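Local coordinates for uncharacterized protein (Bacteroides ovatus CL02T12C04, PDB 6PTM) that probably hydrolyses carrageenan oligosaccharides from the chain end, as a family GH42 exo-carrageenase, at residues A[375-378]-A[379-383]; A[272-275]-A[276-280]; A[482-485]-A[486-490]; A[525-529]-A[530-534]. One frame throughout, in Å; residues are numbered along the deposited sequence.

From the N terminus the order is contact 2, contact 1, contact 3 and contact 4. Each spans adjoining residues and closes only a single turn, so none nests in or crosses another. Contact 2 ends helix 261-278 and contact 1 lies near the end of helix 358-385; the two helices precede strands 288-292 and 391-394 of the (beta/alpha)8 barrel. They pack together, Ile382 O lying 3.9 Å from Val275 CG1. About 40 Å from contact 1, centre to centre, contact 3 starts helix 486-498. Contact 4 lies in the loop that leads into helix 534-549. Contacts 3 and 4 touch where Leu482 O meets Gln533 NE2 at 3.1 Å, a probable hydrogen bond.

Contact 1 of 4, residues A[375-378]-A[379-383]; sequences FSFL and KNEIR
Phe377 and Glu381 meet one turn apart on helix 358-385, an outer helix of the (beta/alpha)8 barrel, on the side where it packs against helix 261-278. The contact is a CH-pi interaction: Glu381 CG sits over one face of the phenyl ring, 4.0 Å from the centroid of the Phe377 ring. The closest ring carbon is CE1, which lies 3.6 Å from Glu381 CG. Phe377 CG is anti to the backbone N (chi1 163°), which carries the ring out beside the following turn. The Glu381 chain bends at chi2, -63°, and its carboxylate comes to lie nearly parallel to the ring, the planes 7° apart. Beneath the pair runs the alpha-helical bond from Glu381 N to Phe377 O, 2.9 Å long. Replacing Phe377 by an alanine would probably leave Glu381 CG without its aromatic cover and open a gap beside Arg264 and Ser268, which also touch the ring.

A polar link occupies another side of the helix. One water lies 2.8 Å from Ser376 OG and accepts from Lys379 NZ at 2.7 Å. The same ammonium group bonds to Asn417 O, while Ser376 OG is bonded to Thr372 O.

Glu381 meets the ring with its methylene group, while OE1 hydrogen-bonds to Ser268 OG and OE2 forms a salt bridge to Lys384. Both oxygens of this buried carboxylate have partners, which is likely to stabilise its charged form.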
loop_
_atom_site.group_PDB
_atom_site.type_symbol
_atom_site.label_atom_id
_atom_site.label_comp_id
_atom_site.label_asym_id
_atom_site.label_seq_id
_atom_site.Cartn_x
_atom_site.Cartn_y
_atom_site.Cartn_z
ATOM N N PHE A 375 9.344 16.832 -4.464
ATOM C CA PHE A 375 9.842 15.441 -4.399
ATOM C C PHE A 375 10.783 15.186 -5.573
ATOM O O PHE A 375 11.757 14.413 -5.354
ATOM C CB PHE A 375 8.679 14.453 -4.297
ATOM C CG PHE A 375 8.090 14.423 -2.918
ATOM C CD1 PHE A 375 8.871 14.077 -1.832
ATOM C CD2 PHE A 375 6.779 14.797 -2.693
ATOM C CE1 PHE A 375 8.334 14.064 -0.561
ATOM C CE2 PHE A 375 6.250 14.792 -1.417
ATOM C CZ PHE A 375 7.034 14.458 -0.350
ATOM N N SER A 376 10.547 15.802 -6.733
ATOM C CA SER A 376 11.494 15.778 -7.865
ATOM C C SER A 376 12.825 16.426 -7.459
ATOM O O SER A 376 13.881 15.830 -7.770
ATOM C CB SER A 376 10.925 16.404 -9.131
ATOM O OG SER A 376 9.855 15.602 -9.621
ATOM N N PHE A 377 12.793 17.593 -6.818
ATOM C CA PHE A 377 14.004 18.282 -6.289
ATOM C C PHE A 377 14.757 17.326 -5.351
ATOM O O PHE A 377 15.946 17.101 -5.575
ATOM C CB PHE A 377 13.653 19.604 -5.593
ATOM C CG PHE A 377 14.732 20.154 -4.691
ATOM C CD1 PHE A 377 15.856 20.778 -5.221
ATOM C CD2 PHE A 377 14.625 20.026 -3.311
ATOM C CE1 PHE A 377 16.871 21.232 -4.388
ATOM C CE2 PHE A 377 15.642 20.480 -2.479
ATOM C CZ PHE A 377 16.767 21.072 -3.021
ATOM N N LEU A 378 14.110 16.725 -4.355
ATOM C CA LEU A 378 14.834 15.845 -3.383
ATOM C C LEU A 378 15.504 14.680 -4.123
ATOM O O LEU A 378 16.687 14.415 -3.872
ATOM C CB LEU A 378 13.860 15.320 -2.317
ATOM C CG LEU A 378 13.390 16.347 -1.294
ATOM C CD1 LEU A 378 12.409 15.706 -0.314
ATOM C CD2 LEU A 378 14.567 17.012 -0.542
ATOM N N LYS A 379 14.765 14.004 -5.002
ATOM C CA LYS A 379 15.277 12.891 -5.831
ATOM C C LYS A 379 16.449 13.368 -6.696
ATOM O O LYS A 379 17.496 12.656 -6.706
ATOM C CB LYS A 379 14.184 12.291 -6.719
ATOM C CG LYS A 379 14.700 11.283 -7.735
ATOM C CD LYS A 379 13.661 10.704 -8.667
ATOM C CE LYS A 379 12.882 11.759 -9.419
ATOM N NZ LYS A 379 12.120 11.167 -10.553
ATOM N N ASN A 380 16.344 14.527 -7.353
ATOM C CA ASN A 380 17.450 14.994 -8.242
ATOM C C ASN A 380 18.681 15.320 -7.393
ATOM O O ASN A 380 19.774 14.985 -7.844
ATOM C CB ASN A 380 17.065 16.131 -9.186
ATOM C CG ASN A 380 15.920 15.734 -10.092
ATOM O OD1 ASN A 380 15.756 14.552 -10.437
ATOM N ND2 ASN A 380 15.077 16.705 -10.424
ATOM N N GLU A 381 18.532 15.813 -6.162
ATOM C CA GLU A 381 19.703 16.045 -5.271
ATOM C C GLU A 381 20.367 14.715 -4.903
ATOM O O GLU A 381 21.612 14.636 -5.061
ATOM C CB GLU A 381 19.359 16.875 -4.037
ATOM C CG GLU A 381 18.917 18.282 -4.392
ATOM C CD GLU A 381 19.989 19.123 -5.073
ATOM O OE1 GLU A 381 20.935 19.508 -4.395
ATOM O OE2 GLU A 381 19.937 19.271 -6.308
ATOM N N ILE A 382 19.591 13.703 -4.494
ATOM C CA ILE A 382 20.129 12.366 -4.124
ATOM C C ILE A 382 20.871 11.798 -5.332
ATOM O O ILE A 382 22.014 11.376 -5.141
ATOM C CB ILE A 382 19.032 11.427 -3.601
ATOM C CG1 ILE A 382 18.485 11.919 -2.259
ATOM C CG2 ILE A 382 19.524 9.998 -3.514
ATOM C CD1 ILE A 382 17.198 11.271 -1.854
ATOM N N ARG A 383 20.294 11.874 -6.539
ATOM C CA ARG A 383 20.872 11.256 -7.756
ATOM C C ARG A 383 22.239 11.859 -8.124
ATOM O O ARG A 383 23.019 11.100 -8.713
ATOM C CB ARG A 383 19.889 11.325 -8.925
ATOM C CG ARG A 383 18.700 10.399 -8.730
ATOM C CD ARG A 383 18.971 8.964 -9.148
ATOM N NE ARG A 383 19.234 8.946 -10.571
ATOM C CZ ARG A 383 18.314 9.108 -11.507
ATOM N NH1 ARG A 383 17.044 9.249 -11.158
ATOM N NH2 ARG A 383 18.681 9.128 -12.784
HETATM O O HOH W 1 10.856 13.481 -11.217
#

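Contact 2 of 4, residues A[272-275]-A[276-280]; sequences KGTV and PYMAG
Met278 reaches back along the last turn of helix 261-278 to Thr274, where the outer helix of the (beta/alpha)8 barrel winds down before strand 288-292. Starting at the root, Met278 CB lies 3.6 Å from Val275 O. The next atom, Met278 CG, passes 3.8 Å from Thr274 O. Beyond CG the chain is extended (chi2 -176°), and this carries the methyl group CE to within 3.7 Å of Thr274 CB. The two side chains lie side by side and point the same way, into the interface with strand 192-197, where both touch Met196 and the methionine also touches Phe194. Thr274 OG1, although near the methyl, is bonded to Leu270 O.

The helix is kinked here: Pro276 has no N-H to offer the preceding turn, and its ring takes up that place, with CD 3.2 Å from Lys272 O. Tyr277 N makes no bond to that turn either and donates instead to Thr274 O at 3.1 Å; Met278 N likewise spans three residues, to Val275 O at 2.8 Å. In both the donor stands above the carbonyl plane, 53° out of it for the second.

Tyr277 leans toward helix 210-218, touching Ile213 and Leu216. Near the plane of its ring, at the edge, lie two backbone oxygens: Thr274 O is 3.6 Å from Tyr277 CD2, and Gly273 O is 3.7 Å from Tyr277 CE2.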
loop_
_atom_site.group_PDB
_atom_site.type_symbol
_atom_site.label_atom_id
_atom_site.label_comp_id
_atom_site.label_asym_id
_atom_site.label_seq_id
_atom_site.Cartn_x
_atom_site.Cartn_y
_atom_site.Cartn_z
ATOM N N LYS A 272 24.206 16.256 0.103
ATOM C CA LYS A 272 25.628 16.439 -0.306
ATOM C C LYS A 272 26.554 15.856 0.771
ATOM O O LYS A 272 27.522 15.202 0.406
ATOM C CB LYS A 272 25.802 17.950 -0.500
ATOM C CG LYS A 272 27.134 18.504 -0.965
ATOM C CD LYS A 272 27.008 20.004 -1.274
ATOM C CE LYS A 272 28.119 20.861 -0.714
ATOM N NZ LYS A 272 29.420 20.498 -1.320
ATOM N N GLY A 273 26.224 16.018 2.051
ATOM C CA GLY A 273 27.137 15.702 3.158
ATOM C C GLY A 273 26.981 14.273 3.649
ATOM O O GLY A 273 27.827 13.847 4.474
ATOM N N THR A 274 25.957 13.549 3.169
ATOM C CA THR A 274 25.612 12.209 3.691
ATOM C C THR A 274 25.616 11.180 2.563
ATOM O O THR A 274 26.230 10.133 2.747
ATOM C CB THR A 274 24.272 12.228 4.445
ATOM O OG1 THR A 274 23.216 12.634 3.561
ATOM C CG2 THR A 274 24.332 13.137 5.655
ATOM N N VAL A 275 24.930 11.446 1.453
ATOM C CA VAL A 275 24.667 10.401 0.427
ATOM C C VAL A 275 25.966 9.868 -0.164
ATOM O O VAL A 275 26.008 8.670 -0.410
ATOM C CB VAL A 275 23.627 10.876 -0.613
ATOM C CG1 VAL A 275 23.579 10.020 -1.861
ATOM C CG2 VAL A 275 22.272 10.935 0.041
ATOM N N PRO A 276 27.088 10.619 -0.344
ATOM C CA PRO A 276 28.332 9.997 -0.810
ATOM C C PRO A 276 28.821 8.787 0.007
ATOM O O PRO A 276 29.439 7.943 -0.545
ATOM C CB PRO A 276 29.350 11.150 -0.732
ATOM C CG PRO A 276 28.485 12.354 -1.029
ATOM C CD PRO A 276 27.233 12.080 -0.211
ATOM N N TYR A 277 28.505 8.715 1.292
ATOM C CA TYR A 277 28.877 7.579 2.165
ATOM C C TYR A 277 27.965 6.372 1.922
ATOM O O TYR A 277 28.381 5.249 2.258
ATOM C CB TYR A 277 28.783 7.998 3.627
ATOM C CG TYR A 277 29.834 8.983 4.061
ATOM C CD1 TYR A 277 31.135 8.584 4.303
ATOM C CD2 TYR A 277 29.524 10.316 4.241
ATOM C CE1 TYR A 277 32.094 9.487 4.748
ATOM C CE2 TYR A 277 30.469 11.236 4.671
ATOM C CZ TYR A 277 31.766 10.818 4.940
ATOM O OH TYR A 277 32.696 11.745 5.356
ATOM N N MET A 278 26.769 6.586 1.368
ATOM C CA MET A 278 25.711 5.551 1.282
ATOM C C MET A 278 25.692 4.968 -0.134
ATOM O O MET A 278 25.070 3.883 -0.306
ATOM C CB MET A 278 24.310 6.123 1.529
ATOM C CG MET A 278 24.194 6.949 2.745
ATOM S SD MET A 278 22.479 7.480 3.003
ATOM C CE MET A 278 22.750 8.893 4.062
ATOM N N ALA A 279 26.274 5.669 -1.119
ATOM C CA ALA A 279 25.979 5.429 -2.551
ATOM C C ALA A 279 26.373 3.995 -2.919
ATOM O O ALA A 279 27.514 3.578 -2.604
ATOM C CB ALA A 279 26.676 6.437 -3.432
ATOM N N GLY A 280 25.429 3.236 -3.478
ATOM C CA GLY A 280 25.684 1.888 -4.009
ATOM C C GLY A 280 25.595 0.835 -2.925
ATOM O O GLY A 280 25.714 -0.346 -3.245
#

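Contact 3 of 4, residues A[482-485]-A[486-490]; sequences LYQT and KEYAR
The side-chain amide of Gln484 and the ring of Tyr488 are the flat groups that meet, their planes 27° apart. Gln484 NE2 comes to the ring obliquely, 3.5 Å from Tyr488 CE2. Lower down, the aliphatic part joins in, with Gln484 CG 3.8 Å from Tyr488 CD2. The extended glutamine thus follows one flank of the ring. Both polar ends are engaged elsewhere: Gln484 NE2 bonds to Leu474 O and Tyr479 OH, while Tyr488 OH bonds to Met473 O, Cys428 N and Ser427 OG. With an alanine in place of Gln484, this flank of the Tyr488 ring would probably lose its cover and Leu474 O would be left without that amide donor.

Between these two residues begins helix 486-498, which leads to strand 503-506 of the (beta/alpha)8 barrel, and Thr485 is its N-cap. Thr485 OG1 sits between its own backbone N and carbonyl carbon (chi1 69°), facing the first turn, and accepts from Tyr488 N at 3.1 Å with an N-H...O angle of 155°. The first alpha-helical bond follows, from Ala489 N to Thr485 O at 3.2 Å. Glu487 bends at chi2 back over the cap, bringing OE1 3.5 Å from Thr485 CB. Its other oxygen forms a salt bridge with its neighbour: Lys486 NZ approaches Glu487 OE2 at 3.0 Å on the syn side, out of the carboxylate plane.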
loop_
_atom_site.group_PDB
_atom_site.type_symbol
_atom_site.label_atom_id
_atom_site.label_comp_id
_atom_site.label_asym_id
_atom_site.label_seq_id
_atom_site.Cartn_x
_atom_site.Cartn_y
_atom_site.Cartn_z
ATOM N N LEU A 482 -7.225 -7.651 20.441
ATOM C CA LEU A 482 -6.210 -8.550 21.072
ATOM C C LEU A 482 -6.310 -9.936 20.396
ATOM O O LEU A 482 -5.244 -10.583 20.218
ATOM C CB LEU A 482 -6.454 -8.616 22.586
ATOM C CG LEU A 482 -5.416 -9.413 23.381
ATOM C CD1 LEU A 482 -4.017 -8.819 23.223
ATOM C CD2 LEU A 482 -5.791 -9.517 24.858
ATOM N N TYR A 483 -7.532 -10.347 20.011
ATOM C CA TYR A 483 -7.889 -11.701 19.482
ATOM C C TYR A 483 -7.799 -11.739 17.947
ATOM O O TYR A 483 -8.276 -12.682 17.305
ATOM C CB TYR A 483 -9.279 -12.112 19.977
ATOM C CG TYR A 483 -9.426 -11.971 21.481
ATOM C CD1 TYR A 483 -8.466 -12.499 22.342
ATOM C CD2 TYR A 483 -10.482 -11.273 22.050
ATOM C CE1 TYR A 483 -8.549 -12.354 23.721
ATOM C CE2 TYR A 483 -10.597 -11.140 23.431
ATOM C CZ TYR A 483 -9.632 -11.683 24.275
ATOM O OH TYR A 483 -9.753 -11.562 25.635
ATOM N N GLN A 484 -7.148 -10.750 17.346
ATOM C CA GLN A 484 -6.935 -10.741 15.881
ATOM C C GLN A 484 -6.452 -12.147 15.483
ATOM O O GLN A 484 -5.570 -12.713 16.198
ATOM C CB GLN A 484 -5.949 -9.613 15.534
ATOM C CG GLN A 484 -5.823 -9.378 14.041
ATOM C CD GLN A 484 -4.895 -8.230 13.726
ATOM O OE1 GLN A 484 -3.672 -8.339 13.891
ATOM N NE2 GLN A 484 -5.463 -7.153 13.213
ATOM N N THR A 485 -6.999 -12.714 14.412
ATOM C CA THR A 485 -6.701 -14.106 13.997
ATOM C C THR A 485 -5.496 -14.184 13.059
ATOM O O THR A 485 -5.259 -13.275 12.231
ATOM C CB THR A 485 -7.941 -14.777 13.411
ATOM O OG1 THR A 485 -8.279 -14.193 12.144
ATOM C CG2 THR A 485 -9.104 -14.695 14.388
ATOM N N LYS A 486 -4.771 -15.292 13.131
ATOM C CA LYS A 486 -3.711 -15.520 12.130
ATOM C C LYS A 486 -4.354 -15.559 10.731
ATOM O O LYS A 486 -3.648 -15.188 9.791
ATOM C CB LYS A 486 -2.939 -16.787 12.463
ATOM C CG LYS A 486 -3.691 -18.099 12.299
ATOM C CD LYS A 486 -2.881 -19.190 12.934
ATOM C CE LYS A 486 -3.055 -20.551 12.312
ATOM N NZ LYS A 486 -4.435 -21.007 12.501
ATOM N N GLU A 487 -5.615 -16.003 10.587
ATOM C CA GLU A 487 -6.307 -16.114 9.263
ATOM C C GLU A 487 -6.453 -14.697 8.673
ATOM O O GLU A 487 -6.286 -14.516 7.474
ATOM C CB GLU A 487 -7.680 -16.787 9.378
ATOM C CG GLU A 487 -7.637 -18.289 9.666
ATOM C CD GLU A 487 -7.308 -18.721 11.098
ATOM O OE1 GLU A 487 -7.393 -17.896 12.024
ATOM O OE2 GLU A 487 -6.875 -19.861 11.259
ATOM N N TYR A 488 -6.828 -13.732 9.500
ATOM C CA TYR A 488 -6.948 -12.326 9.065
ATOM C C TYR A 488 -5.582 -11.852 8.556
ATOM O O TYR A 488 -5.496 -11.241 7.476
ATOM C CB TYR A 488 -7.434 -11.403 10.188
ATOM C CG TYR A 488 -7.250 -9.967 9.789
ATOM C CD1 TYR A 488 -8.091 -9.365 8.854
ATOM C CD2 TYR A 488 -6.133 -9.268 10.214
ATOM C CE1 TYR A 488 -7.863 -8.067 8.414
ATOM C CE2 TYR A 488 -5.903 -7.968 9.799
ATOM C CZ TYR A 488 -6.764 -7.365 8.893
ATOM O OH TYR A 488 -6.497 -6.076 8.482
ATOM N N ALA A 489 -4.534 -12.145 9.316
ATOM C CA ALA A 489 -3.198 -11.588 9.022
ATOM C C ALA A 489 -2.726 -12.151 7.671
ATOM O O ALA A 489 -2.240 -11.363 6.756
ATOM C CB ALA A 489 -2.238 -11.903 10.153
ATOM N N ARG A 490 -2.834 -13.477 7.517
ATOM C CA ARG A 490 -2.439 -14.201 6.270
ATOM C C ARG A 490 -3.262 -13.686 5.083
ATOM O O ARG A 490 -2.674 -13.410 4.019
ATOM C CB ARG A 490 -2.644 -15.706 6.436
ATOM C CG ARG A 490 -2.596 -16.509 5.147
ATOM C CD ARG A 490 -2.673 -17.995 5.449
ATOM N NE ARG A 490 -1.460 -18.464 6.114
ATOM C CZ ARG A 490 -0.355 -18.904 5.504
ATOM N NH1 ARG A 490 -0.297 -18.952 4.192
ATOM N NH2 ARG A 490 0.704 -19.295 6.217
#

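Contact 4 of 4, residues A[525-529]-A[530-534]; sequences GYAAS and NNHQP
Tyr526 and His532 cross at about a right angle where a type II beta turn, Tyr526 to Ser529, folds against the short 3-10 turn that follows it, in the (beta/alpha)8 barrel loop between strand 503-506 and Gln533, the N-cap of helix 534-549. Their ring planes are 73° apart and the centroids 5.2 Å, an oblique pairing in which Tyr526 CE2 meets His532 NE2. The imidazole is fixed from the turn side: Ala528 N donates to His532 ND1 at 2.9 Å, nearly straight at 173°, the nitrogen tilted from the ring plane. His532 N in turn donates to Ser529 O at 2.8 Å, so the histidine grips the turn through both backbone and ring.

Another part of the Tyr526 ring is met by Asn531, whose CB lies 3.5 Å from Tyr526 CE1. The Asn531 amide is held by Ser529 OG, which lies in the amide plane and accepts from ND2 at 2.9 Å and, weakly, from Asn531 N. That hydroxyl sits between its own backbone N and carbonyl carbon (chi1 73°), within reach of both Asn531 and Tyr526 O. Tyr526 O accepts twice, from Ser529 N at 3.2 Å, which closes the turn, and from Ser529 OG at 2.6 Å.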
loop_
_atom_site.group_PDB
_atom_site.type_symbol
_atom_site.label_atom_id
_atom_site.label_comp_id
_atom_site.label_asym_id
_atom_site.label_seq_id
_atom_site.Cartn_x
_atom_site.Cartn_y
_atom_site.Cartn_z
ATOM N N GLY A 525 -0.970 3.348 20.377
ATOM C CA GLY A 525 -0.783 2.278 19.377
ATOM C C GLY A 525 -0.430 0.922 19.974
ATOM O O GLY A 525 -0.560 -0.108 19.227
ATOM N N TYR A 526 -0.007 0.872 21.245
ATOM C CA TYR A 526 0.798 -0.266 21.767
ATOM C C TYR A 526 -0.084 -1.433 22.225
ATOM O O TYR A 526 0.127 -2.558 21.737
ATOM C CB TYR A 526 1.750 0.163 22.879
ATOM C CG TYR A 526 2.755 -0.897 23.263
ATOM C CD1 TYR A 526 3.740 -1.324 22.374
ATOM C CD2 TYR A 526 2.740 -1.458 24.537
ATOM C CE1 TYR A 526 4.675 -2.281 22.743
ATOM C CE2 TYR A 526 3.684 -2.397 24.923
ATOM C CZ TYR A 526 4.655 -2.815 24.026
ATOM O OH TYR A 526 5.585 -3.749 24.410
ATOM N N ALA A 527 -1.007 -1.220 23.165
ATOM C CA ALA A 527 -1.719 -2.363 23.796
ATOM C C ALA A 527 -2.562 -3.095 22.729
ATOM O O ALA A 527 -3.235 -2.407 21.905
ATOM C CB ALA A 527 -2.524 -1.896 24.980
ATOM N N ALA A 528 -2.518 -4.438 22.726
ATOM C CA ALA A 528 -3.364 -5.317 21.880
ATOM C C ALA A 528 -2.970 -5.153 20.401
ATOM O O ALA A 528 -3.760 -5.554 19.514
ATOM C CB ALA A 528 -4.839 -5.012 22.114
ATOM N N SER A 529 -1.797 -4.558 20.144
ATOM C CA SER A 529 -1.082 -4.589 18.844
ATOM C C SER A 529 -0.316 -5.924 18.776
ATOM O O SER A 529 -0.368 -6.753 19.773
ATOM C CB SER A 529 -0.163 -3.376 18.689
ATOM O OG SER A 529 1.009 -3.459 19.516
ATOM N N ASN A 530 0.420 -6.117 17.683
ATOM C CA ASN A 530 1.205 -7.346 17.422
ATOM C C ASN A 530 2.172 -7.567 18.582
ATOM O O ASN A 530 2.522 -8.735 18.794
ATOM C CB ASN A 530 1.900 -7.319 16.056
ATOM C CG ASN A 530 2.815 -6.140 15.861
ATOM O OD1 ASN A 530 2.386 -5.129 15.293
ATOM N ND2 ASN A 530 4.040 -6.257 16.358
ATOM N N ASN A 531 2.552 -6.502 19.297
ATOM C CA ASN A 531 3.494 -6.575 20.444
ATOM C C ASN A 531 2.914 -7.485 21.552
ATOM O O ASN A 531 3.697 -7.877 22.459
ATOM C CB ASN A 531 3.849 -5.188 20.957
ATOM C CG ASN A 531 4.590 -4.392 19.910
ATOM O OD1 ASN A 531 5.816 -4.566 19.746
ATOM N ND2 ASN A 531 3.878 -3.477 19.266
ATOM N N HIS A 532 1.620 -7.822 21.478
ATOM C CA HIS A 532 0.916 -8.736 22.413
ATOM C C HIS A 532 0.345 -9.973 21.706
ATOM O O HIS A 532 -0.528 -10.660 22.316
ATOM C CB HIS A 532 -0.216 -7.965 23.129
ATOM C CG HIS A 532 0.304 -6.856 23.979
ATOM N ND1 HIS A 532 -0.461 -5.780 24.359
ATOM C CD2 HIS A 532 1.510 -6.687 24.563
ATOM C CE1 HIS A 532 0.265 -4.986 25.131
ATOM N NE2 HIS A 532 1.480 -5.518 25.266
ATOM N N GLN A 533 0.778 -10.293 20.489
ATOM C CA GLN A 533 0.073 -11.332 19.669
ATOM C C GLN A 533 1.077 -12.253 18.978
ATOM O O GLN A 533 1.400 -12.087 17.791
ATOM C CB GLN A 533 -0.833 -10.681 18.631
ATOM C CG GLN A 533 -1.887 -9.757 19.204
ATOM C CD GLN A 533 -2.512 -8.898 18.131
ATOM O OE1 GLN A 533 -1.814 -8.418 17.220
ATOM N NE2 GLN A 533 -3.828 -8.699 18.241
ATOM N N PRO A 534 1.544 -13.301 19.692
ATOM C CA PRO A 534 2.536 -14.231 19.138
ATOM C C PRO A 534 2.121 -14.863 17.800
ATOM O O PRO A 534 2.973 -15.029 16.993
ATOM C CB PRO A 534 2.694 -15.308 20.222
ATOM C CG PRO A 534 2.234 -14.615 21.491
ATOM C CD PRO A 534 1.135 -13.661 21.058
#